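Local coordinates for protein polyphenol oxidase, chloroplastic (Malus domestica, PDB 6ELV) that oxidises mono- and o-diphenols to o-diquinones as the full-length enzyme, of which the separately expressed C-terminal domain is described here, at residues V68-D73 with E118-V123; F64-N69 with V125-K130; E82-F87 with L104-T109; E16-L21 with A133-G138. All coordinates share one frame; numbering follows the deposited sequence.

In the fold
Two sheets packed face to face give this domain its beta-sandwich form. Interaction 2 zips strands 62-70 and 122-131 together inside one sheet; interaction 1 takes the same pair to its end, where the strands part round a calcium ion, with the two contact centres about 15 Å apart. Interaction 3 lies about 9 Å from interaction 2, centre to centre, and spans from strand 82-89 to strand 99-107 of the other sheet. Interaction 4 adds the edge strand 19-20 to that second sheet; its Leu21 and Ile136 touch Phe64 of interaction 2, while its centre is about 22 Å from that of interaction 1, on the opposite side of the chain's centre.

Interaction 1. Residues V68-D73 with E118-V123; sequences VNDVDD and EDDDSV. With CA (calcium ion), chain B.
Val71 and Val123 bring their CA atoms to 4.8 Å where two antiparallel strands part, and 68-73 then bends through a type I beta turn, Asp70 to Asp73, closed by Asp73 N bonding to Asp70 O. No direct hydrogen bond joins the segments; a calcium ion ties them together. Asp70 and Asp120 each hold it with both carboxylate oxygens, Asp120 OD2 at 2.4 Å from the metal, and the two carboxylate planes stand 81° apart. The Asp72 side chain runs opposite to that of Asp120 and gives OD2 alone, 2.4 Å from calcium, beside Asp120 OD1. Two waters complete seven ligand atoms, and both donate to Asp119, one to each carboxylate oxygen, making it a second-shell residue. Asp70 OD2 and Asp120 OD2 lie 3.1 Å apart, a closeness the metal's charge presumably pays for. Asp70 OD1 also accepts from Asp72 N at 2.8 Å on its anti lone pair, an Asx turn that links two ligands. A third water accepts from Val71 N and donates to Asp120 OD2 and Ser122 O. With Val71 CG2 anti to the backbone N, that methyl rests 3.5 Å from Ser122 OG. Below the site Val68 CG1 meets Val123 CB at 3.9 Å. Helix 109-115 packs on both valines through Leu111, Ile115 and Leu112, strand 25-30 touches Val71 and Ser122 through Val28, and Arg31 binds the carbonyls of Glu118 and Asp120.

Interaction 2. Residues F64-N69 with V125-K130; sequences FDVYVN and VTLVPK
Tyr67 and Thr126 form one of two hydrogen-bonded pairs in this antiparallel ladder, with Tyr67 N to Thr126 O at 2.9 Å and Thr126 N to Tyr67 O nearly straight at 174°. From the backbone, Tyr67 CB first meets Thr126 CB at 4.2 Å. CG lies anti to the carbonyl carbon (chi1 -65°), which carries the ring along the partner strand. Thr126 O sits at the ring edge, near its plane. Farther out CD1 comes within 3.8 Å of Val128 CG2, the same methyl that CE1 then passes, so one side of the ring follows Val128 toward the phenol end. CD2, across the ring, packs against the backbone N of Phe83. Asp65 pairs with Val128 in the second hydrogen-bonded pair; the carboxylate touches the bent aliphatic chain of Lys130 through OD2, 3.7 Å from Lys130 CG, while OD1 is taken by Ser86 and Lys63. A water lies 2.7 Å from Asn69 OD1 and as far from Thr126 OG1, joining these two side chains. The reverse face is apolar: Val66 and Leu127 lie side by side, pointing the same way, with Val66 CG2 3.9 Å from Leu127 CD2, and Val66 CG1 reaches Val125 CG1. That face looks onto the second sheet, where Leu49, Ile51 and Ile54 of strand 48-57 and Ile136 and Ile139 of strand 135-142 cover it; strand 82-89 continues the first sheet beside 62-70.

Interaction 3. Residues E82-F87 with L104-T109; sequences EFAGSF and LRLGLT
Leu104, Leu106 and Ala84 carry this contact, in which two antiparallel strands come only to 6.9 Å between axes, their directions 153° apart, and no hydrogen bond passes directly between them. Leu106 works with its branch end. Its CG is anti to the carbonyl carbon (chi1 -57°), which sets both methyls beneath the Ala84-Gly85 peptide: CD1 lies 3.8 Å from Ala84 O and 3.9 Å from Ala84 CB, while CD2 is 4.0 Å from Gly85 CA. A side chain at Gly85 would run into Leu106 CD2, and the backbone there, part of a classic beta bulge in which Ala84 and Gly85 both face Val66, already calls for glycine. Leu104 turns its CG the other way, trans to the backbone N, and reaches the Ser86-Phe87 peptide, with CD1 3.7 Å from Ser86 O and CD2 4.1 Å from Phe87 CB. With an alanine in place of Leu106 both methyls are gone, and a gap would probably open under the bulge, taking away part of the cover of Ala84 CB and Val66. At the outer side a water donates to Ala84 O and to Gly107 O, 2.8 Å from each. Strands 82-89 and 99-107 are the outermost strands of their respective sheets, and the chemistry implies closure by leucine methyls laid against peptide groups, with water bridging the carbonyls where those methyls stop.

Interaction 4. Residues E16-L21 with A133-G138; sequences EFPISL and AVKIGG
Phe17 meets Ile136 with the rim of its ring: Ile136 O lies at the edge, in the ring plane, 3.6 Å from Phe17 CD2, and Ile136 CG2 is 3.8 Å from Phe17 CE2. Over one face, offset toward the rim, sits Ile19 CG2. Phe17 CB also touches Gly137 O at 3.4 Å, and Ile25 and Thr27 of strand 25-30 press on the same side chain. An alanine in place of Phe17 removes the whole ring, and Ile136 CG2 and Ile19 CG2 would probably be left without their shared aromatic partner between the sheets. A cis peptide follows Phe17, and Pro18 CB then runs beside the Lys135 chain, which bends at its far end, 3.6 Å from its CE, while Lys135 NZ reaches on to Gly53 O. Ile19 and Ile136 form a hydrogen-bonded antiparallel pair, Ile136 N to Ile19 O at 2.8 Å. Leu21 N adds a bond to Val134 O at 2.9 Å, almost straight at 177°. Leu21 CB faces Val134 CG1 at 3.9 Å. A water accepts from Val134 N and donates to Leu21 O just past the end of strand 19-20. The short strand 19-20 thus finishes one edge of the four-stranded antiparallel sheet of a beta sandwich, next to a classic beta bulge in which Gly137 and Gly138 both face Glu52.

Interaction 1. Residues V68-D73 with E118-V123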
loop_
_atom_site.group_PDB
_atom_site.type_symbol
_atom_site.label_atom_id
_atom_site.label_comp_id
_atom_site.label_asym_id
_atom_site.label_seq_id
_atom_site.Cartn_x
_atom_site.Cartn_y
_atom_site.Cartn_z
ATOM N N VAL A 68 4.639 5.425 2.691
ATOM C CA VAL A 68 4.162 6.378 1.694
ATOM C C VAL A 68 5.137 7.545 1.623
ATOM O O VAL A 68 5.671 7.979 2.648
ATOM C CB VAL A 68 2.738 6.868 2.057
ATOM C CG1 VAL A 68 2.237 7.920 1.076
ATOM C CG2 VAL A 68 1.774 5.700 2.081
ATOM N N ASN A 69 5.339 8.082 0.420
ATOM C CA ASN A 69 6.118 9.303 0.271
ATOM C C ASN A 69 5.517 10.174 -0.819
ATOM O O ASN A 69 4.739 9.718 -1.654
ATOM C CB ASN A 69 7.632 9.066 0.037
ATOM C CG ASN A 69 7.969 8.451 -1.318
ATOM O OD1 ASN A 69 8.094 7.231 -1.440
ATOM N ND2 ASN A 69 8.182 9.288 -2.327
ATOM N N ASP A 70 5.931 11.440 -0.795
ATOM C CA ASP A 70 5.503 12.436 -1.765
ATOM C C ASP A 70 6.024 12.048 -3.147
ATOM O O ASP A 70 7.221 11.778 -3.322
ATOM C CB ASP A 70 6.056 13.787 -1.302
ATOM C CG ASP A 70 5.565 14.962 -2.117
ATOM O OD1 ASP A 70 5.706 14.938 -3.361
ATOM O OD2 ASP A 70 5.084 15.950 -1.507
ATOM N N VAL A 71 5.115 12.029 -4.127
ATOM C CA VAL A 71 5.433 11.616 -5.487
ATOM C C VAL A 71 6.526 12.460 -6.128
ATOM O O VAL A 71 7.189 12.005 -7.063
ATOM C CB VAL A 71 4.138 11.610 -6.328
ATOM C CG1 VAL A 71 3.630 13.031 -6.553
ATOM C CG2 VAL A 71 4.338 10.858 -7.634
ATOM N N ASP A 72 6.732 13.677 -5.654
ATOM C CA ASP A 72 7.725 14.567 -6.234
ATOM C C ASP A 72 9.112 14.410 -5.619
ATOM O O ASP A 72 10.058 15.070 -6.067
ATOM C CB ASP A 72 7.251 16.000 -6.055
ATOM C CG ASP A 72 5.865 16.227 -6.636
ATOM O OD1 ASP A 72 5.698 15.964 -7.849
ATOM O OD2 ASP A 72 4.945 16.645 -5.893
ATOM N N ASP A 73 9.268 13.566 -4.607
ATOM C CA ASP A 73 10.585 13.326 -4.038
ATOM C C ASP A 73 11.471 12.630 -5.066
ATOM O O ASP A 73 11.009 11.804 -5.850
ATOM C CB ASP A 73 10.499 12.353 -2.865
ATOM C CG ASP A 73 9.755 12.892 -1.671
ATOM O OD1 ASP A 73 9.417 14.096 -1.610
ATOM O OD2 ASP A 73 9.522 12.060 -0.760
ATOM N N GLU A 118 -0.637 16.947 0.712
ATOM C CA GLU A 118 -2.086 17.094 0.596
ATOM C C GLU A 118 -2.501 17.733 -0.715
ATOM O O GLU A 118 -3.654 17.581 -1.124
ATOM C CB GLU A 118 -2.640 17.961 1.728
ATOM C CG GLU A 118 -2.654 17.315 3.095
ATOM C CD GLU A 118 -3.109 18.289 4.171
ATOM O OE1 GLU A 118 -2.301 19.176 4.527
ATOM O OE2 GLU A 118 -4.254 18.178 4.657
ATOM N N ASP A 119 -1.595 18.465 -1.355
ATOM C CA ASP A 119 -1.822 19.170 -2.606
ATOM C C ASP A 119 -1.538 18.319 -3.831
ATOM O O ASP A 119 -1.707 18.807 -4.951
ATOM C CB ASP A 119 -0.884 20.380 -2.662
ATOM C CG ASP A 119 0.590 19.971 -2.623
ATOM O OD1 ASP A 119 1.027 19.418 -1.589
ATOM O OD2 ASP A 119 1.308 20.189 -3.625
ATOM N N ASP A 120 -1.069 17.088 -3.654
ATOM C CA ASP A 120 -0.652 16.252 -4.772
ATOM C C ASP A 120 -1.812 15.370 -5.238
ATOM O O ASP A 120 -2.736 15.063 -4.483
ATOM C CB ASP A 120 0.518 15.348 -4.368
ATOM C CG ASP A 120 1.807 16.113 -4.050
ATOM O OD1 ASP A 120 1.985 17.272 -4.485
ATOM O OD2 ASP A 120 2.664 15.521 -3.370
ATOM N N ASP A 121 -1.742 14.940 -6.500
ATOM C CA ASP A 121 -2.773 14.085 -7.083
ATOM C C ASP A 121 -2.465 12.597 -6.954
ATOM O O ASP A 121 -3.346 11.772 -7.226
ATOM C CB ASP A 121 -2.974 14.414 -8.563
ATOM C CG ASP A 121 -3.756 15.692 -8.771
ATOM O OD1 ASP A 121 -4.697 15.953 -7.995
ATOM O OD2 ASP A 121 -3.431 16.440 -9.710
ATOM N N SER A 122 -1.246 12.239 -6.560
ATOM C CA SER A 122 -0.848 10.851 -6.397
ATOM C C SER A 122 0.213 10.820 -5.317
ATOM O O SER A 122 0.742 11.859 -4.925
ATOM C CB SER A 122 -0.268 10.296 -7.692
ATOM O OG SER A 122 0.854 11.055 -8.104
ATOM N N VAL A 123 0.517 9.609 -4.837
ATOM C CA VAL A 123 1.564 9.371 -3.850
ATOM C C VAL A 123 2.348 8.144 -4.285
ATOM O O VAL A 123 1.920 7.384 -5.154
ATOM C CB VAL A 123 1.001 9.179 -2.426
ATOM C CG1 VAL A 123 0.237 10.419 -1.981
ATOM C CG2 VAL A 123 0.113 7.924 -2.358
HETATM CA CA CA B . 4.466 17.130 -3.593
HETATM O O HOH W 1 2.586 12.833 -3.163
HETATM O O HOH W 2 4.313 19.420 -4.503
HETATM O O HOH W 3 3.638 18.506 -1.791
#

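Interaction 2. Residues F64-N69 with V125-K130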
loop_
_atom_site.group_PDB
_atom_site.type_symbol
_atom_site.label_atom_id
_atom_site.label_comp_id
_atom_site.label_asym_id
_atom_site.label_seq_id
_atom_site.Cartn_x
_atom_site.Cartn_y
_atom_site.Cartn_z
ATOM N N PHE A 64 4.654 -7.861 5.748
ATOM C CA PHE A 64 5.215 -6.797 4.938
ATOM C C PHE A 64 4.770 -5.464 5.513
ATOM O O PHE A 64 3.680 -5.344 6.084
ATOM C CB PHE A 64 4.900 -6.935 3.433
ATOM C CG PHE A 64 3.443 -6.785 3.051
ATOM C CD1 PHE A 64 2.876 -5.530 2.837
ATOM C CD2 PHE A 64 2.665 -7.911 2.821
ATOM C CE1 PHE A 64 1.557 -5.403 2.445
ATOM C CE2 PHE A 64 1.341 -7.800 2.430
ATOM C CZ PHE A 64 0.783 -6.542 2.242
ATOM N N ASP A 65 5.629 -4.466 5.355
ATOM C CA ASP A 65 5.390 -3.128 5.861
ATOM C C ASP A 65 5.094 -2.186 4.699
ATOM O O ASP A 65 5.560 -2.392 3.573
ATOM C CB ASP A 65 6.580 -2.636 6.687
ATOM C CG ASP A 65 6.874 -3.527 7.888
ATOM O OD1 ASP A 65 5.959 -4.209 8.406
ATOM O OD2 ASP A 65 8.034 -3.529 8.331
ATOM N N VAL A 66 4.301 -1.158 4.979
ATOM C CA VAL A 66 3.827 -0.228 3.964
ATOM C C VAL A 66 4.252 1.178 4.347
ATOM O O VAL A 66 4.020 1.611 5.486
ATOM C CB VAL A 66 2.296 -0.291 3.831
ATOM C CG1 VAL A 66 1.818 0.615 2.700
ATOM C CG2 VAL A 66 1.834 -1.727 3.618
ATOM N N TYR A 67 4.854 1.886 3.392
ATOM C CA TYR A 67 5.293 3.264 3.565
ATOM C C TYR A 67 4.725 4.123 2.441
ATOM O O TYR A 67 4.400 3.629 1.359
ATOM C CB TYR A 67 6.830 3.376 3.559
ATOM C CG TYR A 67 7.496 2.688 4.722
ATOM C CD1 TYR A 67 7.603 1.301 4.775
ATOM C CD2 TYR A 67 8.031 3.424 5.769
ATOM C CE1 TYR A 67 8.216 0.679 5.842
ATOM C CE2 TYR A 67 8.646 2.805 6.838
ATOM C CZ TYR A 67 8.721 1.431 6.877
ATOM O OH TYR A 67 9.333 0.806 7.941
ATOM N N VAL A 68 4.639 5.425 2.691
ATOM C CA VAL A 68 4.162 6.378 1.694
ATOM C C VAL A 68 5.137 7.545 1.623
ATOM O O VAL A 68 5.671 7.979 2.648
ATOM C CB VAL A 68 2.738 6.868 2.057
ATOM C CG1 VAL A 68 2.237 7.920 1.076
ATOM C CG2 VAL A 68 1.774 5.700 2.081
ATOM N N ASN A 69 5.339 8.082 0.420
ATOM C CA ASN A 69 6.118 9.303 0.271
ATOM C C ASN A 69 5.517 10.174 -0.819
ATOM O O ASN A 69 4.739 9.718 -1.654
ATOM C CB ASN A 69 7.632 9.066 0.037
ATOM C CG ASN A 69 7.969 8.451 -1.318
ATOM O OD1 ASN A 69 8.094 7.231 -1.440
ATOM N ND2 ASN A 69 8.182 9.288 -2.327
ATOM N N VAL A 125 3.657 4.564 -2.936
ATOM C CA VAL A 125 3.483 3.537 -1.919
ATOM C C VAL A 125 4.618 2.540 -2.070
ATOM O O VAL A 125 4.862 2.033 -3.173
ATOM C CB VAL A 125 2.118 2.843 -2.056
ATOM C CG1 VAL A 125 1.977 1.716 -1.034
ATOM C CG2 VAL A 125 0.994 3.873 -1.854
ATOM N N THR A 126 5.283 2.241 -0.958
ATOM C CA THR A 126 6.372 1.277 -0.911
ATOM C C THR A 126 5.927 0.085 -0.076
ATOM O O THR A 126 5.419 0.260 1.037
ATOM C CB THR A 126 7.621 1.927 -0.298
ATOM O OG1 THR A 126 8.041 3.031 -1.111
ATOM C CG2 THR A 126 8.787 0.958 -0.210
ATOM N N LEU A 127 6.131 -1.116 -0.612
ATOM C CA LEU A 127 5.843 -2.360 0.090
ATOM C C LEU A 127 7.171 -3.038 0.393
ATOM O O LEU A 127 7.979 -3.261 -0.518
ATOM C CB LEU A 127 4.963 -3.274 -0.760
ATOM C CG LEU A 127 3.646 -2.673 -1.263
ATOM C CD1 LEU A 127 2.875 -3.730 -2.018
ATOM C CD2 LEU A 127 2.821 -2.136 -0.122
ATOM N N VAL A 128 7.388 -3.372 1.659
ATOM C CA VAL A 128 8.661 -3.890 2.148
ATOM C C VAL A 128 8.423 -5.277 2.715
ATOM O O VAL A 128 7.935 -5.421 3.838
ATOM C CB VAL A 128 9.254 -2.971 3.229
ATOM C CG1 VAL A 128 10.628 -3.458 3.622
ATOM C CG2 VAL A 128 9.289 -1.499 2.770
ATOM N N PRO A 129 8.752 -6.336 1.975
ATOM C CA PRO A 129 8.558 -7.674 2.526
ATOM C C PRO A 129 9.566 -7.930 3.635
ATOM O O PRO A 129 10.744 -7.562 3.534
ATOM C CB PRO A 129 8.779 -8.596 1.321
ATOM C CG PRO A 129 9.738 -7.834 0.458
ATOM C CD PRO A 129 9.331 -6.370 0.619
ATOM N N LYS A 130 9.085 -8.555 4.701
ATOM C CA LYS A 130 9.913 -8.944 5.834
ATOM C C LYS A 130 10.067 -10.448 5.947
ATOM O O LYS A 130 11.172 -10.933 6.198
ATOM C CB LYS A 130 9.351 -8.358 7.135
ATOM C CG LYS A 130 9.231 -6.835 7.120
ATOM C CD LYS A 130 10.577 -6.175 6.903
ATOM C CE LYS A 130 11.491 -6.366 8.094
ATOM N NZ LYS A 130 12.646 -5.426 8.054
HETATM O O HOH W 4 6.768 5.184 -0.223
#

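Interaction 3. Residues E82-F87 with L104-T109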
loop_
_atom_site.group_PDB
_atom_site.type_symbol
_atom_site.label_atom_id
_atom_site.label_comp_id
_atom_site.label_asym_id
_atom_site.label_seq_id
_atom_site.Cartn_x
_atom_site.Cartn_y
_atom_site.Cartn_z
ATOM N N GLU A 82 7.327 7.404 4.917
ATOM C CA GLU A 82 6.633 7.454 6.196
ATOM C C GLU A 82 5.830 6.178 6.376
ATOM O O GLU A 82 5.025 5.827 5.509
ATOM C CB GLU A 82 5.663 8.634 6.190
ATOM C CG GLU A 82 4.997 8.865 7.503
ATOM C CD GLU A 82 5.967 9.350 8.557
ATOM O OE1 GLU A 82 6.986 9.984 8.197
ATOM O OE2 GLU A 82 5.713 9.073 9.749
ATOM N N PHE A 83 6.014 5.524 7.521
ATOM C CA PHE A 83 5.331 4.272 7.804
ATOM C C PHE A 83 3.822 4.479 7.873
ATOM O O PHE A 83 3.326 5.358 8.588
ATOM C CB PHE A 83 5.842 3.724 9.136
ATOM C CG PHE A 83 5.137 2.479 9.584
ATOM C CD1 PHE A 83 5.362 1.261 8.948
ATOM C CD2 PHE A 83 4.242 2.508 10.639
ATOM C CE1 PHE A 83 4.707 0.101 9.358
ATOM C CE2 PHE A 83 3.589 1.334 11.047
ATOM C CZ PHE A 83 3.835 0.146 10.403
ATOM N N ALA A 84 3.087 3.621 7.165
ATOM C CA ALA A 84 1.628 3.660 7.140
ATOM C C ALA A 84 0.961 2.473 7.827
ATOM O O ALA A 84 -0.185 2.613 8.288
ATOM C CB ALA A 84 1.119 3.737 5.697
ATOM N N GLY A 85 1.613 1.320 7.890
ATOM C CA GLY A 85 1.012 0.141 8.487
ATOM C C GLY A 85 1.691 -1.108 7.977
ATOM O O GLY A 85 2.630 -1.050 7.188
ATOM N N SER A 86 1.196 -2.247 8.448
ATOM C CA SER A 86 1.793 -3.538 8.127
ATOM C C SER A 86 0.705 -4.573 7.953
ATOM O O SER A 86 -0.359 -4.487 8.571
ATOM C CB SER A 86 2.686 -4.071 9.252
ATOM O OG SER A 86 3.730 -3.178 9.553
ATOM N N PHE A 87 0.992 -5.563 7.116
ATOM C CA PHE A 87 0.187 -6.770 7.030
ATOM C C PHE A 87 0.952 -7.906 7.698
ATOM O O PHE A 87 2.127 -8.124 7.384
ATOM C CB PHE A 87 -0.075 -7.176 5.583
ATOM C CG PHE A 87 -0.848 -8.444 5.496
ATOM C CD1 PHE A 87 -2.210 -8.434 5.726
ATOM C CD2 PHE A 87 -0.208 -9.658 5.299
ATOM C CE1 PHE A 87 -2.927 -9.596 5.706
ATOM C CE2 PHE A 87 -0.920 -10.827 5.288
ATOM C CZ PHE A 87 -2.284 -10.800 5.494
ATOM N N LEU A 104 -5.787 -5.321 2.972
ATOM C CA LEU A 104 -5.298 -4.446 4.026
ATOM C C LEU A 104 -5.752 -3.034 3.704
ATOM O O LEU A 104 -5.545 -2.568 2.581
ATOM C CB LEU A 104 -3.768 -4.486 4.128
ATOM C CG LEU A 104 -3.148 -3.610 5.224
ATOM C CD1 LEU A 104 -3.475 -4.121 6.615
ATOM C CD2 LEU A 104 -1.649 -3.462 5.028
ATOM N N ARG A 105 -6.334 -2.353 4.687
ATOM C CA ARG A 105 -6.767 -0.967 4.528
ATOM C C ARG A 105 -6.078 -0.102 5.570
ATOM O O ARG A 105 -6.116 -0.417 6.767
ATOM C CB ARG A 105 -8.284 -0.834 4.672
ATOM C CG ARG A 105 -9.054 -1.599 3.625
ATOM C CD ARG A 105 -10.544 -1.275 3.684
ATOM N NE ARG A 105 -11.323 -2.061 2.729
ATOM C CZ ARG A 105 -11.749 -3.306 2.943
ATOM N NH1 ARG A 105 -11.469 -3.917 4.085
ATOM N NH2 ARG A 105 -12.455 -3.944 2.017
ATOM N N LEU A 106 -5.468 1.000 5.113
ATOM C CA LEU A 106 -4.685 1.889 5.963
ATOM C C LEU A 106 -5.165 3.330 5.803
ATOM O O LEU A 106 -5.339 3.819 4.684
ATOM C CB LEU A 106 -3.200 1.824 5.582
ATOM C CG LEU A 106 -2.563 0.434 5.650
ATOM C CD1 LEU A 106 -1.104 0.514 5.209
ATOM C CD2 LEU A 106 -2.671 -0.145 7.042
ATOM N N GLY A 107 -5.352 4.032 6.918
ATOM C CA GLY A 107 -5.754 5.435 6.838
ATOM C C GLY A 107 -4.596 6.334 6.431
ATOM O O GLY A 107 -3.489 6.237 6.981
ATOM N N LEU A 108 -4.864 7.244 5.480
ATOM C CA LEU A 108 -3.847 8.146 4.951
ATOM C C LEU A 108 -4.033 9.615 5.300
ATOM O O LEU A 108 -3.116 10.396 5.049
ATOM C CB LEU A 108 -3.788 8.079 3.425
ATOM C CG LEU A 108 -3.351 6.767 2.803
ATOM C CD1 LEU A 108 -3.234 6.989 1.308
ATOM C CD2 LEU A 108 -2.032 6.265 3.391
ATOM N N THR A 109 -5.180 10.038 5.825
ATOM C CA THR A 109 -5.450 11.471 5.912
ATOM C C THR A 109 -4.390 12.201 6.736
ATOM O O THR A 109 -3.811 13.200 6.283
ATOM C CB THR A 109 -6.872 11.704 6.424
ATOM O OG1 THR A 109 -7.787 11.228 5.430
ATOM C CG2 THR A 109 -7.122 13.189 6.688
HETATM O O HOH W 5 -1.744 4.893 8.712
#

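Interaction 4. Residues E16-L21 with A133-G138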
loop_
_atom_site.group_PDB
_atom_site.type_symbol
_atom_site.label_atom_id
_atom_site.label_comp_id
_atom_site.label_asym_id
_atom_site.label_seq_id
_atom_site.Cartn_x
_atom_site.Cartn_y
_atom_site.Cartn_z
ATOM N N GLU A 16 1.462 -3.488 -13.320
ATOM C CA GLU A 16 2.312 -4.639 -13.069
ATOM C C GLU A 16 1.760 -5.554 -11.988
ATOM O O GLU A 16 2.288 -6.654 -11.832
ATOM C CB GLU A 16 3.752 -4.230 -12.747
ATOM C CG GLU A 16 4.580 -3.803 -13.952
ATOM C CD GLU A 16 5.994 -3.397 -13.570
ATOM O OE1 GLU A 16 6.317 -2.192 -13.666
ATOM O OE2 GLU A 16 6.783 -4.282 -13.167
ATOM N N PHE A 17 0.717 -5.145 -11.263
ATOM C CA PHE A 17 0.043 -6.009 -10.285
ATOM C C PHE A 17 -0.969 -6.879 -11.027
ATOM O O PHE A 17 -1.540 -6.422 -12.008
ATOM C CB PHE A 17 -0.680 -5.166 -9.223
ATOM C CG PHE A 17 0.246 -4.392 -8.334
ATOM C CD1 PHE A 17 0.717 -3.147 -8.717
ATOM C CD2 PHE A 17 0.648 -4.898 -7.119
ATOM C CE1 PHE A 17 1.582 -2.440 -7.916
ATOM C CE2 PHE A 17 1.515 -4.186 -6.311
ATOM C CZ PHE A 17 1.985 -2.959 -6.713
ATOM N N PRO A 18 -1.215 -8.120 -10.563
ATOM C CA PRO A 18 -0.627 -8.766 -9.382
ATOM C C PRO A 18 0.863 -9.038 -9.506
ATOM O O PRO A 18 1.367 -9.297 -10.604
ATOM C CB PRO A 18 -1.380 -10.098 -9.295
ATOM C CG PRO A 18 -2.645 -9.864 -10.013
ATOM C CD PRO A 18 -2.285 -8.947 -11.144
ATOM N N ILE A 19 1.548 -8.991 -8.368
ATOM C CA ILE A 19 2.984 -9.222 -8.297
ATOM C C ILE A 19 3.292 -10.098 -7.096
ATOM O O ILE A 19 2.574 -10.086 -6.095
ATOM C CB ILE A 19 3.815 -7.930 -8.120
ATOM C CG1 ILE A 19 3.443 -7.211 -6.829
ATOM C CG2 ILE A 19 3.706 -7.012 -9.286
ATOM C CD1 ILE A 19 4.613 -6.682 -6.114
ATOM N N SER A 20 4.383 -10.844 -7.194
ATOM C CA SER A 20 4.975 -11.517 -6.047
ATOM C C SER A 20 5.901 -10.535 -5.338
ATOM O O SER A 20 6.777 -9.935 -5.971
ATOM C CB SER A 20 5.782 -12.726 -6.515
ATOM O OG SER A 20 6.687 -13.135 -5.508
ATOM N N LEU A 21 5.707 -10.360 -4.032
ATOM C CA LEU A 21 6.482 -9.379 -3.271
ATOM C C LEU A 21 7.785 -10.000 -2.759
ATOM O O LEU A 21 7.984 -10.237 -1.568
ATOM C CB LEU A 21 5.641 -8.814 -2.140
ATOM C CG LEU A 21 6.258 -7.599 -1.455
ATOM C CD1 LEU A 21 6.333 -6.376 -2.386
ATOM C CD2 LEU A 21 5.509 -7.274 -0.184
ATOM N N ALA A 133 6.414 -15.685 1.433
ATOM C CA ALA A 133 6.021 -15.461 0.048
ATOM C C ALA A 133 4.583 -14.970 0.001
ATOM O O ALA A 133 3.691 -15.588 0.582
ATOM C CB ALA A 133 6.130 -16.767 -0.731
ATOM N N VAL A 134 4.358 -13.857 -0.688
ATOM C CA VAL A 134 3.032 -13.263 -0.751
ATOM C C VAL A 134 2.840 -12.616 -2.116
ATOM O O VAL A 134 3.770 -12.037 -2.685
ATOM C CB VAL A 134 2.811 -12.286 0.427
ATOM C CG1 VAL A 134 3.743 -11.092 0.349
ATOM C CG2 VAL A 134 1.361 -11.824 0.489
ATOM N N LYS A 135 1.622 -12.733 -2.636
ATOM C CA LYS A 135 1.169 -12.042 -3.832
ATOM C C LYS A 135 0.351 -10.829 -3.414
ATOM O O LYS A 135 -0.442 -10.891 -2.470
ATOM C CB LYS A 135 0.299 -12.961 -4.700
ATOM C CG LYS A 135 -0.491 -12.239 -5.794
ATOM C CD LYS A 135 -1.514 -13.137 -6.465
ATOM C CE LYS A 135 -2.741 -12.374 -6.916
ATOM N NZ LYS A 135 -3.748 -12.154 -5.831
ATOM N N ILE A 136 0.557 -9.724 -4.119
ATOM C CA ILE A 136 -0.218 -8.503 -3.945
ATOM C C ILE A 136 -1.042 -8.315 -5.213
ATOM O O ILE A 136 -0.480 -8.211 -6.311
ATOM C CB ILE A 136 0.701 -7.290 -3.726
ATOM C CG1 ILE A 136 1.720 -7.533 -2.605
ATOM C CG2 ILE A 136 -0.144 -6.037 -3.490
ATOM C CD1 ILE A 136 1.101 -7.716 -1.248
ATOM N N GLY A 137 -2.366 -8.269 -5.071
ATOM C CA GLY A 137 -3.263 -8.206 -6.210
ATOM C C GLY A 137 -3.380 -6.838 -6.852
ATOM O O GLY A 137 -3.484 -6.743 -8.078
ATOM N N GLY A 138 -3.385 -5.781 -6.046
ATOM C CA GLY A 138 -3.516 -4.424 -6.565
ATOM C C GLY A 138 -3.476 -3.436 -5.421
ATOM O O GLY A 138 -3.513 -3.810 -4.246
HETATM O O HOH W 6 6.741 -13.548 -2.844
HETATM O O HOH W 7 7.044 -12.525 -0.661
#